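Long-range contacts in Nrps/pks (Streptomyces albus, PDB 4OPF), which is a ketosynthase domain of the AT-less oxazolomycin assembly line, probably holding and passing on the growing acyl chain rather than extending it: residues A[108-113]-A[177-182]; A[135-140]-A[151-156]; A[9-14]-A[228-233]. One frame throughout, in Å; residues are numbered along the deposited sequence.

Interaction 1 of 3, residues A[108-113]-A[177-182]; sequences GVYVGG and GDVEAA
The ring of Tyr110 meets Ala182 at its edge, where the methyl CB lies near the ring plane, 4.1 Å from Tyr110 CE2. At the phenol end, Tyr110 OH is 4.1 Å from Val179 CG1, and these two side chains cross at a slant. Helix 162-175 also packs on the ring through His169, Ala170 and Ala173, and Pro152 and Thr154 touch it too. Tyr110 CG is anti to the carbonyl carbon (chi1 -57°), which carries the ring back along its own strand. CE2 of Tyr110 therefore sits only 3.7 Å from Gly108 CA, a position that glycine leaves open.

Gly108 and Ala182 are paired in parallel, their CA atoms 4.6 Å apart. They join strand 107-112 to the start of strand 181-188 in the mixed sheet of the thiolase-type fold. Helix 162-175 ends just before this point in a Schellman motif at Gly177, and the chain then turns back into the sheet. Gly108 N donates to Ala181 O at 3.0 Å with an N-H...O angle of 151°. Gly108 O receives a CA-H contact from Ala182 CA at 3.3 Å. Val179 CG1 covers the first of these bonds, 3.7 Å from Gly108 N. Just before Val179, Asp178 forms salt bridges with Arg277 and Lys281 of the second subunit.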
# COMPACT_ATOMS: atom_id res chain seq x y z
N GLY A 108 -2.99 -11.15 5.39
CA GLY A 108 -2.68 -9.72 5.33
C GLY A 108 -3.87 -8.91 5.81
O GLY A 108 -5.00 -9.39 5.84
N VAL A 109 -3.58 -7.70 6.26
CA VAL A 109 -4.54 -6.76 6.74
C VAL A 109 -4.34 -5.45 5.99
O VAL A 109 -3.26 -4.87 5.99
CB VAL A 109 -4.34 -6.51 8.22
CG1 VAL A 109 -5.28 -5.43 8.77
CG2 VAL A 109 -4.52 -7.78 8.99
N TYR A 110 -5.39 -4.97 5.34
CA TYR A 110 -5.34 -3.80 4.50
C TYR A 110 -6.48 -2.90 4.87
O TYR A 110 -7.65 -3.28 4.67
CB TYR A 110 -5.44 -4.21 3.02
CG TYR A 110 -4.33 -5.18 2.64
CD1 TYR A 110 -3.07 -4.74 2.28
CD2 TYR A 110 -4.51 -6.53 2.81
CE1 TYR A 110 -2.05 -5.66 1.97
CE2 TYR A 110 -3.51 -7.43 2.50
CZ TYR A 110 -2.29 -6.98 2.09
OH TYR A 110 -1.30 -7.91 1.81
N VAL A 111 -6.19 -1.75 5.45
CA VAL A 111 -7.22 -0.88 5.98
C VAL A 111 -7.25 0.45 5.30
O VAL A 111 -6.21 1.07 5.14
CB VAL A 111 -6.99 -0.60 7.49
CG1 VAL A 111 -8.01 0.37 8.08
CG2 VAL A 111 -7.04 -1.91 8.24
N GLY A 112 -8.44 0.89 4.90
CA GLY A 112 -8.61 2.24 4.41
C GLY A 112 -9.14 3.09 5.55
O GLY A 112 -10.19 2.82 6.10
N GLY A 113 -8.42 4.11 5.90
CA GLY A 113 -8.81 4.90 7.02
C GLY A 113 -7.81 5.97 7.35
O GLY A 113 -6.66 5.94 6.92
N GLY A 177 0.60 -14.70 -4.39
CA GLY A 177 0.90 -15.81 -3.44
C GLY A 177 1.58 -15.30 -2.16
O GLY A 177 2.04 -16.09 -1.36
N ASP A 178 1.60 -13.99 -1.93
CA ASP A 178 2.19 -13.47 -0.69
C ASP A 178 1.37 -13.72 0.61
O ASP A 178 1.92 -13.80 1.69
CB ASP A 178 2.50 -11.97 -0.85
CG ASP A 178 3.77 -11.71 -1.71
OD1 ASP A 178 4.50 -12.68 -2.13
OD2 ASP A 178 4.05 -10.52 -1.97
N VAL A 179 0.05 -13.86 0.48
CA VAL A 179 -0.84 -14.19 1.61
C VAL A 179 -1.78 -15.29 1.16
O VAL A 179 -2.09 -15.41 -0.04
CB VAL A 179 -1.64 -12.96 2.06
CG1 VAL A 179 -0.71 -11.87 2.53
CG2 VAL A 179 -2.52 -12.40 0.94
N GLU A 180 -2.23 -16.09 2.10
CA GLU A 180 -3.30 -17.06 1.84
C GLU A 180 -4.69 -16.43 1.98
O GLU A 180 -5.68 -17.00 1.49
CB GLU A 180 -3.16 -18.27 2.75
CG GLU A 180 -3.41 -17.96 4.21
CD GLU A 180 -3.74 -19.18 5.09
OE1 GLU A 180 -2.81 -19.93 5.44
OE2 GLU A 180 -4.94 -19.33 5.46
N ALA A 181 -4.79 -15.30 2.65
CA ALA A 181 -6.07 -14.66 2.83
C ALA A 181 -5.81 -13.26 3.25
O ALA A 181 -4.68 -12.93 3.60
CB ALA A 181 -6.88 -15.41 3.89
N ALA A 182 -6.82 -12.42 3.18
CA ALA A 182 -6.68 -11.00 3.46
C ALA A 182 -7.92 -10.41 4.14
O ALA A 182 -9.07 -10.72 3.77
CB ALA A 182 -6.46 -10.23 2.18

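Interaction 2 of 3, residues A[135-140]-A[151-156]; sequences GQNYLA and GPSTVV
The loop and first helical turn around Asn137 and Ala140 lie alongside strand 153-156, with CA atoms 5.5 Å apart for both Asn137 with Val155 and Ala140 with Ser153. The side-chain amide of Asn137 makes the polar link. Its ND2 donates to Ser153 O at 2.8 Å, and the bond is almost straight at 172°. The acceptor lies in the amide plane of Asn137, but ND2 stands above the carbonyl plane of Ser153. The other end of the amide, OD1, accepts Val155 N at 3.2 Å in a more bent bond of 136°. One amide thus takes a C=O and an N-H from the same strand edge, and the two bonds fix its rotation. A chi1 of -151° keeps CG roughly anti to the backbone N and brings the group to this edge. A water lies within hydrogen-bonding reach of both Asn137 OD1 and Val155 O.

Next to the amide the contact is mostly van der Waals packing. Val155 CG2 fits against the start of helix 138-147, 3.5 Å from Ala140 N and 3.9 Å from Leu139 CB. Ala140 CB also packs 3.3 Å from Ser153 OG. The hydroxyl of Ser153 is hydrogen-bonded to Ser144, one helical turn further on.

The opposite edge of the strand bonds to strand 107-112. Strand 153-156 is one of the two outermost strands of the sheet within this chain. Asp157 of the second subunit packs on Gln136 and Asn137. Helix 138-147 leads into edge strand 153-156 and packs on it beside the second subunit, in the N-terminal half of the thiolase-type fold. In ketosynthases the strand matching 153-156 leads to the nucleophilic cysteine.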
# COMPACT_ATOMS: atom_id res chain seq x y z
N GLY A 135 1.32 3.49 15.16
CA GLY A 135 2.18 4.58 14.71
C GLY A 135 1.86 4.97 13.27
O GLY A 135 2.67 4.78 12.38
N GLN A 136 0.66 5.52 13.05
CA GLN A 136 0.09 5.77 11.70
C GLN A 136 -0.33 4.52 10.95
O GLN A 136 -1.14 4.59 9.98
CB GLN A 136 1.01 6.61 10.81
CG GLN A 136 1.12 8.07 11.25
CD GLN A 136 0.92 8.24 12.76
OE1 GLN A 136 -0.21 8.37 13.23
NE2 GLN A 136 2.02 8.20 13.51
N ASN A 137 0.22 3.38 11.36
CA ASN A 137 -0.19 2.11 10.80
C ASN A 137 -1.06 1.39 11.79
O ASN A 137 -1.45 0.25 11.49
CB ASN A 137 1.06 1.27 10.45
CG ASN A 137 0.83 0.32 9.31
OD1 ASN A 137 0.41 0.73 8.18
ND2 ASN A 137 1.17 -0.98 9.55
N TYR A 138 -1.34 2.03 12.97
CA TYR A 138 -1.97 1.34 14.10
C TYR A 138 -3.32 0.72 13.72
O TYR A 138 -3.69 -0.30 14.25
CB TYR A 138 -2.12 2.25 15.35
CG TYR A 138 -3.08 3.41 15.11
CD1 TYR A 138 -4.45 3.25 15.25
CD2 TYR A 138 -2.61 4.65 14.74
CE1 TYR A 138 -5.32 4.31 15.04
CE2 TYR A 138 -3.48 5.71 14.49
CZ TYR A 138 -4.84 5.52 14.63
OH TYR A 138 -5.71 6.57 14.40
N LEU A 139 -4.07 1.32 12.78
CA LEU A 139 -5.37 0.78 12.44
C LEU A 139 -5.24 -0.66 11.93
O LEU A 139 -6.10 -1.50 12.27
CB LEU A 139 -6.12 1.64 11.39
CG LEU A 139 -6.62 3.00 11.89
CD1 LEU A 139 -7.20 3.73 10.72
CD2 LEU A 139 -7.71 2.85 12.95
N ALA A 140 -4.23 -0.92 11.08
CA ALA A 140 -3.96 -2.27 10.60
C ALA A 140 -3.19 -3.08 11.67
O ALA A 140 -3.51 -4.25 11.96
CB ALA A 140 -3.18 -2.22 9.30
N GLY A 151 0.62 -11.80 7.83
CA GLY A 151 0.79 -11.21 6.50
C GLY A 151 1.13 -9.73 6.62
O GLY A 151 1.15 -9.19 7.73
N PRO A 152 1.41 -9.07 5.50
CA PRO A 152 1.59 -7.61 5.55
C PRO A 152 0.42 -6.89 6.17
O PRO A 152 -0.73 -7.32 6.00
CB PRO A 152 1.78 -7.20 4.07
CG PRO A 152 2.04 -8.46 3.34
CD PRO A 152 1.41 -9.59 4.11
N SER A 153 0.69 -5.80 6.89
CA SER A 153 -0.32 -5.08 7.61
C SER A 153 -0.18 -3.64 7.24
O SER A 153 0.80 -3.04 7.64
CB SER A 153 -0.06 -5.21 9.09
OG SER A 153 -1.13 -4.72 9.89
N THR A 154 -1.12 -3.09 6.50
CA THR A 154 -0.96 -1.75 5.96
C THR A 154 -2.23 -0.92 5.98
O THR A 154 -3.34 -1.42 5.85
CB THR A 154 -0.43 -1.77 4.48
OG1 THR A 154 -1.24 -2.59 3.70
CG2 THR A 154 0.96 -2.39 4.37
N VAL A 155 -2.05 0.36 6.17
CA VAL A 155 -3.10 1.30 6.17
C VAL A 155 -2.88 2.24 4.98
O VAL A 155 -1.76 2.74 4.81
CB VAL A 155 -3.08 2.19 7.43
CG1 VAL A 155 -4.19 3.23 7.35
CG2 VAL A 155 -3.28 1.38 8.67
N VAL A 156 -3.96 2.59 4.29
CA VAL A 156 -3.91 3.60 3.25
C VAL A 156 -4.94 4.68 3.47
O VAL A 156 -6.07 4.41 3.86
CB VAL A 156 -4.05 3.00 1.84
CG1 VAL A 156 -2.83 2.14 1.55
CG2 VAL A 156 -5.24 2.12 1.71
O HOH W 1 0.82 3.38 6.41

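Interaction 3 of 3, residues A[9-14]-A[228-233]; sequences IAVVGM and GVLLLK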
# COMPACT_ATOMS: atom_id res chain seq x y z
N ILE A 9 -11.16 -13.94 -6.66
CA ILE A 9 -10.99 -13.88 -5.21
C ILE A 9 -12.35 -13.95 -4.58
O ILE A 9 -13.18 -13.12 -4.90
CB ILE A 9 -10.26 -12.59 -4.86
CG1 ILE A 9 -8.80 -12.65 -5.29
CG2 ILE A 9 -10.34 -12.26 -3.37
CD1 ILE A 9 -8.20 -11.24 -5.42
N ALA A 10 -12.57 -14.92 -3.69
CA ALA A 10 -13.82 -15.04 -2.97
C ALA A 10 -13.91 -14.12 -1.76
O ALA A 10 -12.95 -13.96 -1.01
CB ALA A 10 -13.99 -16.47 -2.49
N VAL A 11 -15.07 -13.51 -1.57
CA VAL A 11 -15.42 -12.86 -0.33
C VAL A 11 -16.01 -13.96 0.54
O VAL A 11 -17.10 -14.40 0.24
CB VAL A 11 -16.45 -11.79 -0.57
CG1 VAL A 11 -16.84 -11.14 0.75
CG2 VAL A 11 -15.89 -10.77 -1.53
N VAL A 12 -15.27 -14.44 1.54
CA VAL A 12 -15.72 -15.51 2.36
C VAL A 12 -16.33 -15.07 3.67
O VAL A 12 -16.85 -15.92 4.41
CB VAL A 12 -14.63 -16.56 2.62
CG1 VAL A 12 -14.03 -17.04 1.30
CG2 VAL A 12 -13.52 -16.04 3.54
N GLY A 13 -16.28 -13.78 3.98
CA GLY A 13 -16.94 -13.30 5.15
C GLY A 13 -16.98 -11.80 5.16
O GLY A 13 -16.12 -11.15 4.55
N MSE A 14 -17.98 -11.24 5.84
CA MSE A 14 -18.11 -9.81 5.87
C MSE A 14 -18.92 -9.36 7.03
O MSE A 14 -19.80 -10.06 7.49
CB MSE A 14 -18.76 -9.30 4.59
CG MSE A 14 -20.12 -9.98 4.34
SE MSE A 14 -20.84 -9.53 2.50
CE MSE A 14 -19.77 -8.07 2.14
N GLY A 228 -16.66 -1.30 7.54
CA GLY A 228 -16.90 -2.55 6.84
C GLY A 228 -15.64 -3.36 6.80
O GLY A 228 -14.53 -2.81 6.67
N VAL A 229 -15.79 -4.67 6.96
CA VAL A 229 -14.66 -5.59 6.88
C VAL A 229 -15.01 -6.78 6.01
O VAL A 229 -16.11 -7.36 6.17
CB VAL A 229 -14.26 -6.09 8.28
CG1 VAL A 229 -13.05 -6.95 8.19
CG2 VAL A 229 -14.03 -4.90 9.23
N LEU A 230 -14.11 -7.12 5.09
CA LEU A 230 -14.21 -8.35 4.24
C LEU A 230 -13.08 -9.29 4.57
O LEU A 230 -11.95 -8.84 4.83
CB LEU A 230 -14.04 -8.00 2.77
CG LEU A 230 -14.93 -6.88 2.28
CD1 LEU A 230 -14.59 -6.61 0.85
CD2 LEU A 230 -16.41 -7.25 2.44
N LEU A 231 -13.37 -10.58 4.58
CA LEU A 231 -12.33 -11.59 4.57
C LEU A 231 -12.30 -12.19 3.16
O LEU A 231 -13.34 -12.66 2.66
CB LEU A 231 -12.54 -12.64 5.66
CG LEU A 231 -11.51 -13.80 5.72
CD1 LEU A 231 -10.13 -13.36 6.15
CD2 LEU A 231 -11.93 -14.90 6.66
N LEU A 232 -11.12 -12.22 2.56
CA LEU A 232 -10.88 -12.69 1.20
C LEU A 232 -9.92 -13.85 1.11
O LEU A 232 -8.92 -13.90 1.84
CB LEU A 232 -10.28 -11.58 0.40
CG LEU A 232 -10.98 -10.23 0.43
CD1 LEU A 232 -10.25 -9.22 -0.43
CD2 LEU A 232 -12.41 -10.32 -0.05
N LYS A 233 -10.18 -14.75 0.19
CA LYS A 233 -9.28 -15.87 -0.13
C LYS A 233 -9.34 -16.12 -1.65
O LYS A 233 -10.35 -15.86 -2.28
CB LYS A 233 -9.78 -17.15 0.51
CG LYS A 233 -9.61 -17.24 2.00
CD LYS A 233 -10.23 -18.50 2.62
CE LYS A 233 -9.48 -19.75 2.23
NZ LYS A 233 -9.72 -20.76 3.31
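Val11 and Leu232 lie side by side and point the same way, with Val11 CG2 3.8 Å from Leu232 CD2. Their strands form an antiparallel pair with a classic beta bulge, in the central part of the thiolase-type sheet. Met14 (selenomethionine) and Leu230 run alongside each other in the same manner on the same face. The Met14 chain is bent at its end (chi3 -17°), and its CE comes to 3.5 Å from Leu230 CD2, tighter than a usual carbon contact. Helix 338-352 covers Met14 and Leu230, while helix 162-175 covers Leu232.

Val12 and Leu231 meet at a slant instead, with Val12 CG2 3.7 Å from Leu231 CD2. Ile9 CG2 likewise leans on Leu232 CB at 3.8 Å. Lys233 CB is on the face of Ala10 and Leu231, while the chain leads away to a salt bridge of NZ with Asp243.

The backbones of Ala10 and Lys233 exchange two hydrogen bonds. Past them the register shifts by one residue, so both Val12 and Gly13 face Leu231. Leu231 N donates to Gly13 O at 2.8 Å. Leu231 O takes Val12 N at 2.9 Å and, more weakly, Gly13 N at 3.4 Å.

Overall arrangement
All three contacts are largely buried and reach one sheet. Interaction 3 is the most central and joins two neighbouring strands along their length through backbone bonds and aliphatic side chains. Interaction 1 is a single parallel pairing at a strand end. It touches interaction 3 through Ala182 O and Leu232 N, a probable hydrogen bond. Interaction 2, with its partly exposed Gln136 and Asn137, is the nearest to the surface. It sets a helix start on an outermost strand, using a side-chain amide and a water. It meets interaction 1 through Val109 O and Thr154 N. Interactions 2 and 3 do not touch. Interactions 1 and 2 reach the second subunit, whereas interaction 3 does not.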